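Local coordinates for protein N-acyl homoserine lactonase (Bacillus thuringiensis, PDB 5EHT) that hydrolyses the lactone ring of N-acyl homoserine lactones, both short- and long-chain, using two zinc ions, at residues 18-23 with 31-36. The protein carries 7 engineered substitutions. Residues are numbered along the deposited sequence; the frame is centred on the assembly and turned at random.
Engineered in segment 18-23: Phe-23 (natural residue Ser). Engineered in segment 31-36: Val-36 (natural residue Leu).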
loop_
_atom_site.group_PDB
_atom_site.type_symbol
_atom_site.label_atom_id
_atom_site.label_comp_id
_atom_site.label_asym_id
_atom_site.label_seq_id
_atom_site.Cartn_x
_atom_site.Cartn_y
_atom_site.Cartn_z
ATOM N N MET A 18 -3.066 9.653 11.419
ATOM C CA MET A 18 -2.546 10.964 11.570
ATOM C C MET A 18 -1.079 10.951 11.293
ATOM O O MET A 18 -0.345 10.126 11.877
ATOM C CB MET A 18 -2.744 11.511 12.975
ATOM C CG MET A 18 -4.123 11.540 13.500
ATOM S SD MET A 18 -5.361 12.349 12.501
ATOM C CE MET A 18 -4.734 14.041 12.417
ATOM N N LEU A 19 -0.574 11.818 10.399
ATOM C CA LEU A 19 0.833 11.960 10.122
ATOM C C LEU A 19 1.202 13.439 10.297
ATOM O O LEU A 19 0.524 14.320 9.796
ATOM C CB LEU A 19 1.245 11.565 8.695
ATOM C CG LEU A 19 1.086 10.083 8.344
ATOM C CD1 LEU A 19 1.444 9.901 6.862
ATOM C CD2 LEU A 19 1.871 9.178 9.296
ATOM N N ASP A 20 2.312 13.737 10.906
ATOM C CA ASP A 20 2.829 15.105 10.880
ATOM C C ASP A 20 3.051 15.543 9.429
ATOM O O ASP A 20 3.496 14.755 8.571
ATOM C CB ASP A 20 4.149 15.169 11.639
ATOM C CG ASP A 20 4.608 16.570 11.827
ATOM O OD1 ASP A 20 4.093 17.269 12.717
ATOM O OD2 ASP A 20 5.362 17.037 10.960
ATOM N N HIS A 21 2.727 16.795 9.161
ATOM C CA HIS A 21 2.812 17.267 7.809
ATOM C C HIS A 21 4.228 17.188 7.247
ATOM O O HIS A 21 4.415 17.140 6.029
ATOM C CB HIS A 21 2.191 18.659 7.624
ATOM C CG HIS A 21 2.883 19.776 8.322
ATOM N ND1 HIS A 21 3.737 19.579 9.391
ATOM C CD2 HIS A 21 2.644 21.091 8.267
ATOM C CE1 HIS A 21 4.092 20.737 9.880
ATOM N NE2 HIS A 21 3.484 21.670 9.183
ATOM N N SER A 22 5.251 17.103 8.079
ATOM C CA SER A 22 6.604 16.913 7.586
ATOM C C SER A 22 6.787 15.532 6.931
ATOM O O SER A 22 7.757 15.333 6.161
ATOM C CB SER A 22 7.593 17.085 8.707
ATOM O OG SER A 22 7.465 16.055 9.640
ATOM N N PHE A 23 5.862 14.624 7.130
ATOM C CA PHE A 23 5.893 13.340 6.398
ATOM C C PHE A 23 5.578 13.495 4.928
ATOM O O PHE A 23 6.062 12.734 4.099
ATOM C CB PHE A 23 4.933 12.333 7.013
ATOM C CG PHE A 23 5.499 11.607 8.205
ATOM C CD1 PHE A 23 5.821 12.292 9.380
ATOM C CD2 PHE A 23 5.684 10.216 8.179
ATOM C CE1 PHE A 23 6.367 11.630 10.454
ATOM C CE2 PHE A 23 6.198 9.560 9.290
ATOM C CZ PHE A 23 6.554 10.275 10.398
ATOM N N GLY A 31 4.674 19.874 13.545
ATOM C CA GLY A 31 3.705 20.470 14.458
ATOM C C GLY A 31 2.241 20.562 14.002
ATOM O O GLY A 31 1.399 21.121 14.733
ATOM N N LYS A 32 1.919 20.105 12.803
ATOM C CA LYS A 32 0.505 20.031 12.385
ATOM C C LYS A 32 0.323 18.625 11.848
ATOM O O LYS A 32 1.131 18.182 11.014
ATOM C CB LYS A 32 0.114 21.019 11.242
ATOM C CG LYS A 32 0.167 22.500 11.550
ATOM C CD LYS A 32 -0.959 22.975 12.477
ATOM C CE LYS A 32 -1.151 24.497 12.459
ATOM N NZ LYS A 32 -2.202 24.877 13.415
ATOM N N LEU A 33 -0.686 17.953 12.368
ATOM C CA LEU A 33 -1.035 16.633 11.901
ATOM C C LEU A 33 -2.051 16.675 10.795
ATOM O O LEU A 33 -2.890 17.561 10.763
ATOM C CB LEU A 33 -1.541 15.767 13.050
ATOM C CG LEU A 33 -0.607 15.566 14.248
ATOM C CD1 LEU A 33 -1.394 14.910 15.364
ATOM C CD2 LEU A 33 0.589 14.724 13.908
ATOM N N LEU A 34 -1.969 15.684 9.896
ATOM C CA LEU A 34 -2.849 15.444 8.759
ATOM C C LEU A 34 -3.477 14.074 8.920
ATOM O O LEU A 34 -2.769 13.081 9.054
ATOM C CB LEU A 34 -2.046 15.487 7.468
ATOM C CG LEU A 34 -1.205 16.695 7.152
ATOM C CD1 LEU A 34 -0.402 16.479 5.867
ATOM C CD2 LEU A 34 -2.051 17.958 7.120
ATOM N N ASN A 35 -4.804 13.985 8.757
ATOM C CA ASN A 35 -5.530 12.725 8.869
ATOM C C ASN A 35 -5.642 12.103 7.485
ATOM O O ASN A 35 -6.511 12.506 6.675
ATOM C CB ASN A 35 -6.883 13.000 9.482
ATOM C CG ASN A 35 -7.648 11.731 9.800
ATOM O OD1 ASN A 35 -7.367 10.680 9.235
ATOM N ND2 ASN A 35 -8.615 11.805 10.728
ATOM N N VAL A 36 -4.678 11.238 7.172
ATOM C CA VAL A 36 -4.497 10.705 5.819
ATOM C C VAL A 36 -5.230 9.360 5.716
ATOM O O VAL A 36 -5.410 8.610 6.664
ATOM C CB VAL A 36 -3.032 10.537 5.409
ATOM C CG1 VAL A 36 -2.255 11.836 5.531
ATOM C CG2 VAL A 36 -2.339 9.418 6.129
#
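Met-18 folds over Asn-35, its partner in a non-hydrogen-bonded antiparallel pair. The thioether chain bends at chi2 (-53°) and again at chi3, which brings its end closer to the neighbouring strand. SD sits 3.4 Å from Asn-35 CB, and CE lies 3.7 Å from Leu-33 CB. The amide of Asn-35 has its own partner, since OD1 accepts from Arg-16 NE. Leu-19 forms the hydrogen-bonded pair with Leu-34, through Leu-19 N to Leu-34 O (2.9 Å) and Leu-34 N to Leu-19 O (2.8 Å). On the face it shares with Leu-34, Leu-19 CD1 meets CG2 of Val-36, an engineered residue, at 3.9 Å, the two side chains crossing at about a right angle. Asp-20 and Leu-33 pair without hydrogen bonds and their side chains diverge, though Leu-33 CD2 lies against the Asp-20 backbone. With CG anti to the backbone N (chi1 -171°), the Asp-20 carboxylate reaches Gly-31 N, which OD1 accepts through its syn lone pair at 2.8 Å. OD2 takes Ser-22 N, in an Asx turn, and Ser-22 OG from opposite faces of the carboxylate plane, so both oxygens are held. His-21 N continues the pairing to Lys-32 O, in a bond nearly along the C=O axis. Lys-32 CB sits over the centre of one face of the His-21 ring in a CH-pi contact, while His-21 CB packs on Leu-34 CD1. The whole is the antiparallel pairing of strands 8-20 and 33-45 in the metallo-beta-lactamase fold, with the side chain of Leu-19 about 7 Å from a bound zinc ion.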